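Local coordinates for carboxylesterase (Est-2) (Archaeoglobus fulgidus, PDB 5FRD), which is an esterase of the alpha/beta hydrolase family that probably hydrolyses carboxylic esters and binds coenzyme A, at residues 24-29 against 39-44; 82-87 against 108-113. All coordinates share one frame; numbering follows the deposited sequence. Where two conformers were deposited one is given.

Contact 1 (24-29 against 39-44)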
ATOM      1  N   VAL A  24       4.558  -3.371  12.692  1.00 14.05           N
ATOM      2  CA  VAL A  24       3.873  -2.672  11.603  1.00 13.82           C
ATOM      3  C   VAL A  24       4.653  -2.989  10.334  1.00 11.99           C
ATOM      4  O   VAL A  24       5.886  -2.906  10.335  1.00 13.15           O
ATOM      5  CB  VAL A  24       3.791  -1.143  11.828  1.00 14.22           C
ATOM      6  CG1 VAL A  24       2.940  -0.489  10.736  1.00 14.10           C
ATOM      7  CG2 VAL A  24       3.191  -0.827  13.174  1.00 17.28           C
ATOM      8  N   PHE A  25       3.928  -3.378   9.287  1.00 11.13           N
ATOM      9  CA  PHE A  25       4.502  -3.812   8.030  1.00 11.33           C
ATOM     10  C   PHE A  25       3.805  -3.100   6.874  1.00 11.74           C
ATOM     11  O   PHE A  25       2.584  -3.268   6.693  1.00 12.56           O
ATOM     12  CB  PHE A  25       4.362  -5.344   7.897  1.00 12.50           C
ATOM     13  CG  PHE A  25       5.172  -5.931   6.770  1.00 12.16           C
ATOM     14  CD1 PHE A  25       6.495  -6.321   6.963  1.00 12.59           C
ATOM     15  CD2 PHE A  25       4.612  -6.098   5.528  1.00 13.58           C
ATOM     16  CE1 PHE A  25       7.219  -6.854   5.914  1.00 13.64           C
ATOM     17  CE2 PHE A  25       5.356  -6.647   4.492  1.00 14.33           C
ATOM     18  CZ  PHE A  25       6.648  -7.018   4.717  1.00 14.08           C
ATOM     19  N   TYR A  26       4.565  -2.305   6.101  1.00 10.55           N
ATOM     20  CA  TYR A  26       3.990  -1.450   5.080  1.00  9.94           C
ATOM     21  C   TYR A  26       4.259  -1.985   3.693  1.00 10.87           C
ATOM     22  O   TYR A  26       5.391  -2.390   3.402  1.00 12.02           O
ATOM     23  CB  TYR A  26       4.594  -0.036   5.139  1.00 10.28           C
ATOM     24  CG  TYR A  26       4.581   0.663   6.470  1.00 10.94           C
ATOM     25  CD1 TYR A  26       5.594   0.469   7.375  1.00 11.97           C
ATOM     26  CD2 TYR A  26       3.583   1.573   6.815  1.00 11.99           C
ATOM     27  CE1 TYR A  26       5.642   1.138   8.581  1.00 13.38           C
ATOM     28  CE2 TYR A  26       3.601   2.210   8.045  1.00 11.52           C
ATOM     29  CZ  TYR A  26       4.619   1.992   8.926  1.00 13.20           C
ATOM     30  OH  TYR A  26       4.641   2.659  10.147  1.00 14.62           O
ATOM     31  N   ILE A  27       3.259  -1.884   2.819  1.00 10.55           N
ATOM     32  CA  ILE A  27       3.331  -2.369   1.446  1.00 10.56           C
ATOM     33  C   ILE A  27       2.928  -1.226   0.486  1.00 10.55           C
ATOM     34  O   ILE A  27       1.784  -0.751   0.500  1.00 11.71           O
ATOM     35  CB  ILE A  27       2.419  -3.589   1.180  1.00 11.88           C
ATOM     36  CG1 ILE A  27       2.596  -4.626   2.294  1.00 12.84           C
ATOM     37  CG2 ILE A  27       2.774  -4.171  -0.175  1.00 13.34           C
ATOM     38  CD1 ILE A  27       1.703  -5.831   2.158  1.00 14.43           C
ATOM     39  N   HIS A  28       3.898  -0.814  -0.320  1.00 10.59           N
ATOM     40  CA  HIS A  28       3.784   0.295  -1.269  1.00 10.87           C
ATOM     41  C   HIS A  28       2.908   0.005  -2.474  1.00 12.79           C
ATOM     42  O   HIS A  28       2.484  -1.127  -2.718  1.00 12.98           O
ATOM     43  CB  HIS A  28       5.171   0.725  -1.749  1.00 11.84           C
ATOM     44  CG  HIS A  28       5.891  -0.316  -2.535  1.00 11.07           C
ATOM     45  ND1 HIS A  28       5.618  -0.581  -3.858  1.00 12.39           N
ATOM     46  CD2 HIS A  28       6.874  -1.176  -2.174  1.00 12.07           C
ATOM     47  CE1 HIS A  28       6.415  -1.550  -4.282  1.00 13.34           C
ATOM     48  NE2 HIS A  28       7.156  -1.957  -3.268  1.00 12.56           N
ATOM     49  N   SER A  29       2.685   1.052  -3.277  1.00 12.77           N
ATOM     50  CA  SER A  29       1.856   1.023  -4.463  1.00 14.44           C
ATOM     51  C   SER A  29       2.627   0.827  -5.760  1.00 13.81           C
ATOM     52  O   SER A  29       3.854   0.657  -5.773  1.00 13.01           O
ATOM     53  CB  SER A  29       1.021   2.328  -4.481  1.00 15.03           C
ATOM     54  OG  SER A  29       1.862   3.432  -4.441  1.00 18.60           O
ATOM     55  N   ASN A  39       7.949   8.789   5.986  1.00 13.13           N
ATOM     56  CA  ASN A  39       7.370   9.613   7.058  1.00 14.65           C
ATOM     57  C   ASN A  39       6.711   8.809   8.162  1.00 14.31           C
ATOM     58  O   ASN A  39       6.644   9.240   9.318  1.00 16.80           O
ATOM     59  CB  ASN A  39       6.350  10.609   6.499  1.00 14.74           C
ATOM     60  CG  ASN A  39       6.944  11.538   5.484  1.00 18.35           C
ATOM     61  OD1 ASN A  39       7.778  12.385   5.821  1.00 20.05           O
ATOM     62  ND2 ASN A  39       6.558  11.382   4.230  1.00 20.98           N
ATOM     63  N   GLN A  40       6.269   7.584   7.842  1.00 12.34           N
ATOM     64  CA  GLN A  40       5.717   6.675   8.820  1.00 12.52           C
ATOM     65  C   GLN A  40       6.816   5.880   9.533  1.00 12.93           C
ATOM     66  O   GLN A  40       6.779   5.688  10.747  1.00 13.97           O
ATOM     67  CB  GLN A  40       4.727   5.698   8.166  1.00 13.02           C
ATOM     68  CG  GLN A  40       3.424   6.347   7.719  1.00 13.49           C
ATOM     69  CD  GLN A  40       3.597   7.349   6.593  1.00 13.59           C
ATOM     70  OE1 GLN A  40       4.152   7.034   5.552  1.00 13.84           O
ATOM     71  NE2 GLN A  40       3.080   8.621   6.792  1.00 13.95           N
ATOM     72  N   LEU A  41       7.821   5.467   8.771  1.00 12.38           N
ATOM     73  CA  LEU A  41       8.900   4.672   9.337  1.00 13.34           C
ATOM     74  C   LEU A  41       9.637   5.440  10.417  1.00 15.57           C
ATOM     75  O   LEU A  41       9.975   4.862  11.445  1.00 15.61           O
ATOM     76  CB  LEU A  41       9.866   4.207   8.261  1.00 13.54           C
ATOM     77  CG  LEU A  41       9.292   3.149   7.330  1.00 13.46           C
ATOM     78  CD1 LEU A  41      10.111   3.099   6.064  1.00 15.22           C
ATOM     79  CD2 LEU A  41       9.263   1.791   8.030  1.00 15.66           C
ATOM     80  N   THR A  42       9.853   6.729  10.191  1.00 15.02           N
ATOM     81  CA  THR A  42      10.606   7.571  11.135  1.00 16.66           C
ATOM     82  C   THR A  42       9.809   7.922  12.378  1.00 20.14           C
ATOM     83  O   THR A  42      10.402   8.115  13.444  1.00 24.77           O
ATOM     84  CB  THR A  42      11.148   8.847  10.461  1.00 19.34           C
ATOM     85  OG1 THR A  42      10.046   9.588   9.918  1.00 20.84           O
ATOM     86  CG2 THR A  42      12.170   8.543   9.411  1.00 18.59           C
ATOM     87  N   ALA A  43       8.492   7.989  12.274  1.00 15.31           N
ATOM     88  CA  ALA A  43       7.651   8.402  13.394  1.00 16.51           C
ATOM     89  C   ALA A  43       7.007   7.263  14.134  1.00 18.46           C
ATOM     90  O   ALA A  43       6.971   7.266  15.350  1.00 23.28           O
ATOM     91  CB  ALA A  43       6.579   9.385  12.912  1.00 18.85           C
ATOM     92  N   ILE A  44       6.485   6.293  13.402  1.00 17.12           N
ATOM     93  CA  ILE A  44       5.742   5.171  13.954  0.60 16.85           C
ATOM     94  C   ILE A  44       6.634   3.955  14.102  1.00 16.58           C
ATOM     95  O   ILE A  44       6.525   3.246  15.102  1.00 18.21           O
ATOM     96  CB  ILE A  44       4.556   4.847  13.051  0.60 19.37           C
ATOM     97  CG1 ILE A  44       3.572   6.029  13.186  0.60 27.65           C
ATOM     98  CG2 ILE A  44       3.905   3.525  13.412  0.60 19.92           C
ATOM     99  CD1 ILE A  44       2.440   5.993  12.220  0.60 26.47           C
TER
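Tyr26 packs its ring obliquely against Gln40 CB and Leu41 CD2, and its phenol end extends as far as Ile44. The CE1 side of the ring meets CD2 of Leu41, with Tyr26 CE1 to Leu41 CD2 at 3.7 Å. Gln40 touches with its aliphatic root, and its CB lies 3.7 Å from Tyr26 CE2. The Gln40 chain then bends at chi2 (66°) and carries the amide away from the tyrosine, so that NE2 bonds Asn239 OD1 and Met231 O. In the conformer described, the CG2 methyl of Ile44 sits 3.5 Å from Tyr26 OH. That hydroxyl is hydrogen-bonded to Gly45 O, which gives the buried oxygen a polar partner among apolar neighbours. These residues belong to a beta-alpha-beta unit of the alpha/beta hydrolase fold: strand 24-27, helix 38-43 and strand 47-49. Val24 points to the same side of the sheet as Tyr26. Its CG1 lies over the rim of one ring face, 3.5 Å above the plane, while its CG2 makes a looser contact with Ile44 CG2, at 4.4 Å in that conformer. Trp37 also meets the tyrosine ring, and helix 235-249 packs on Ile44 through Leu242 and Leu246.

Contact 2 (82-87 against 108-113)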
ATOM      1  N   LYS A  82       4.454 -11.203  13.258  1.00 15.88           N
ATOM      2  CA  LYS A  82       3.059 -10.794  13.083  0.50 16.24           C
ATOM      3  C   LYS A  82       3.027  -9.275  13.093  1.00 17.81           C
ATOM      4  O   LYS A  82       3.863  -8.635  13.700  1.00 19.13           O
ATOM      5  CB  LYS A  82       2.174 -11.327  14.192  0.50 21.49           C
ATOM      6  CG  LYS A  82       2.204 -12.831  14.327  0.50 22.65           C
ATOM      7  CD  LYS A  82       1.164 -13.279  15.339  0.50 28.45           C
ATOM      8  CE  LYS A  82       1.234 -14.780  15.598  0.50 44.97           C
ATOM      9  NZ  LYS A  82       0.635 -15.588  14.497  0.50 41.25           N
ATOM     10  N   ALA A  83       2.072  -8.679  12.381  1.00 15.74           N
ATOM     11  CA  ALA A  83       2.074  -7.211  12.309  1.00 14.85           C
ATOM     12  C   ALA A  83       0.728  -6.664  11.925  1.00 11.90           C
ATOM     13  O   ALA A  83      -0.120  -7.370  11.361  1.00 14.50           O
ATOM     14  CB  ALA A  83       3.086  -6.736  11.273  1.00 16.62           C
ATOM     15  N   VAL A  84       0.551  -5.369  12.219  1.00 12.98           N
ATOM     16  CA  VAL A  84      -0.452  -4.569  11.552  1.00 13.26           C
ATOM     17  C   VAL A  84       0.054  -4.363  10.120  1.00 13.32           C
ATOM     18  O   VAL A  84       1.154  -3.835   9.945  1.00 15.12           O
ATOM     19  CB  VAL A  84      -0.632  -3.255  12.292  1.00 13.81           C
ATOM     20  CG1 VAL A  84      -1.609  -2.347  11.547  1.00 16.06           C
ATOM     21  CG2 VAL A  84      -1.101  -3.503  13.720  1.00 14.93           C
ATOM     22  N   VAL A  85      -0.730  -4.755   9.140  1.00 12.04           N
ATOM     23  CA  VAL A  85      -0.326  -4.661   7.749  1.00 11.77           C
ATOM     24  C   VAL A  85      -0.966  -3.447   7.114  1.00 13.34           C
ATOM     25  O   VAL A  85      -2.207  -3.333   7.126  1.00 14.68           O
ATOM     26  CB  VAL A  85      -0.706  -5.914   6.974  1.00 13.36           C
ATOM     27  CG1 VAL A  85      -0.299  -5.807   5.516  1.00 14.79           C
ATOM     28  CG2 VAL A  85      -0.066  -7.156   7.607  1.00 15.81           C
ATOM     29  N   VAL A  86      -0.142  -2.548   6.608  1.00 11.73           N
ATOM     30  CA  VAL A  86      -0.573  -1.246   6.041  1.00 12.25           C
ATOM     31  C   VAL A  86      -0.287  -1.306   4.544  1.00 12.66           C
ATOM     32  O   VAL A  86       0.870  -1.417   4.146  1.00 13.82           O
ATOM     33  CB  VAL A  86       0.212  -0.102   6.676  1.00 12.61           C
ATOM     34  CG1 VAL A  86      -0.256   1.242   6.114  1.00 12.47           C
ATOM     35  CG2 VAL A  86       0.124  -0.114   8.186  1.00 13.55           C
ATOM     36  N   GLY A  87      -1.311  -1.245   3.713  1.00 11.95           N
ATOM     37  CA  GLY A  87      -1.160  -1.314   2.266  1.00 12.99           C
ATOM     38  C   GLY A  87      -1.771  -0.158   1.533  1.00 13.81           C
ATOM     39  O   GLY A  87      -2.921   0.173   1.807  1.00 14.13           O
ATOM     40  N   ALA A 108      -3.890  -6.702  12.413  1.00 15.76           N
ATOM     41  CA  ALA A 108      -4.891  -5.712  11.988  1.00 15.83           C
ATOM     42  C   ALA A 108      -4.516  -5.304  10.571  1.00 15.72           C
ATOM     43  O   ALA A 108      -3.425  -5.603  10.105  1.00 14.42           O
ATOM     44  CB  ALA A 108      -4.875  -4.491  12.885  1.00 16.57           C
ATOM     45  N   LEU A 109      -5.439  -4.652   9.864  1.00 15.10           N
ATOM     46  CA  LEU A 109      -5.250  -4.205   8.489  1.00 14.37           C
ATOM     47  C   LEU A 109      -5.451  -2.708   8.420  1.00 15.85           C
ATOM     48  O   LEU A 109      -6.376  -2.196   9.052  1.00 15.37           O
ATOM     49  CB  LEU A 109      -6.241  -4.876   7.565  1.00 17.89           C
ATOM     50  CG  LEU A 109      -5.977  -6.310   7.149  1.00 19.58           C
ATOM     51  CD1 LEU A 109      -7.133  -6.840   6.316  1.00 22.20           C
ATOM     52  CD2 LEU A 109      -4.724  -6.397   6.288  1.00 24.36           C
ATOM     53  N   VAL A 110      -4.626  -2.014   7.653  1.00 13.68           N
ATOM     54  CA  VAL A 110      -4.790  -0.597   7.380  1.00 12.72           C
ATOM     55  C   VAL A 110      -4.812  -0.502   5.874  1.00 13.02           C
ATOM     56  O   VAL A 110      -3.826  -0.773   5.202  1.00 14.10           O
ATOM     57  CB  VAL A 110      -3.727   0.248   8.027  1.00 13.29           C
ATOM     58  CG1 VAL A 110      -3.971   1.723   7.679  1.00 13.44           C
ATOM     59  CG2 VAL A 110      -3.658   0.025   9.519  1.00 14.28           C
ATOM     60  N   LEU A 111      -5.968  -0.170   5.316  1.00 12.59           N
ATOM     61  CA  LEU A 111      -6.215  -0.125   3.893  1.00 13.55           C
ATOM     62  C   LEU A 111      -6.236   1.343   3.499  1.00 13.56           C
ATOM     63  O   LEU A 111      -7.126   2.091   3.913  1.00 14.38           O
ATOM     64  CB  LEU A 111      -7.538  -0.793   3.559  1.00 13.31           C
ATOM     65  CG  LEU A 111      -7.604  -2.265   3.953  1.00 14.68           C
ATOM     66  CD1 LEU A 111      -9.019  -2.772   3.715  1.00 17.73           C
ATOM     67  CD2 LEU A 111      -6.576  -3.102   3.185  1.00 17.78           C
ATOM     68  N   VAL A 112      -5.249   1.757   2.732  1.00 12.10           N
ATOM     69  CA  VAL A 112      -5.020   3.148   2.395  1.00 13.73           C
ATOM     70  C   VAL A 112      -5.148   3.325   0.889  1.00 13.65           C
ATOM     71  O   VAL A 112      -4.417   2.701   0.119  1.00 14.32           O
ATOM     72  CB  VAL A 112      -3.602   3.607   2.815  1.00 13.96           C
ATOM     73  CG1 VAL A 112      -3.476   5.103   2.594  1.00 13.81           C
ATOM     74  CG2 VAL A 112      -3.289   3.242   4.273  1.00 14.94           C
ATOM     75  N   GLY A 113      -6.052   4.203   0.434  1.00 12.49           N
ATOM     76  CA  GLY A 113      -6.142   4.486  -0.988  1.00 13.39           C
ATOM     77  C   GLY A 113      -6.170   3.209  -1.827  1.00 14.02           C
ATOM     78  O   GLY A 113      -5.323   2.991  -2.717  1.00 13.41           O
TER
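Val84, Val86 and Val110 share one rotamer, with CG1 anti to the backbone N (chi1 176° in Val84) and CG2 beside the N. This aims CG1 of Val84 at CG2 of Val110, 3.7 Å away, with the two side chains crossing at a slant. Val86 and Val110 instead stand side by side and point the same way, with Val86 CG2 3.9 Å from Val110 CB. Further along, CG1 of Val86 reaches Val112 CG2 at 4.1 Å. Ala108 adds its methyl to this face, next to Val84. Helix 235-249 covers the same face, with Phe245 on Ala108 and Val110. The other face carries Val85 and Leu109, where CD2 of Leu109 leans on Val85 CB. An alanine in place of Val86 would probably open a gap beside Val110 and take one apolar neighbour from the CG2 methyl of Val112.

The backbones form a parallel ladder. Val85 N bonds Ala108 O at 3.0 Å, and Val85 O takes the N-H of Val110 at 2.8 Å. Gly87 N then bonds Val110 O at 3.0 Å, and Gly87 O accepts from Val112 N at 3.0 Å. Strands 83-88 and 106-112 are joined through helix 90-101 in a beta-alpha-beta crossover. Gly87 is also the first glycine of a GxSxG pattern, consistent with the nucleophile elbow of this family. Both its N and O are held by the neighbouring strand, which is consistent with the start of the probable elbow being held in place by backbone bonds within an apolar core.

Contacts 1 and 2 lie side by side in one sheet, their centres about 10 Å apart. Strand 24-27 runs next to strand 83-88, so Val86 serves both. Its N is probably hydrogen-bonded to Phe25 O and its O to Ile27 N, each pair at 2.8 Å. Its side chain also packs on Val24 and Tyr26, which links the apolar layer of 24-29/39-44 to that of 82-87/108-113. Both strands lead toward the probable catalytic region: Ser29 touches Ser89, the likely nucleophile, and Gly87 precedes it closely. Coenzyme A is more distant, about 10 Å from the side chain of Leu111. Neither contact lines its pocket.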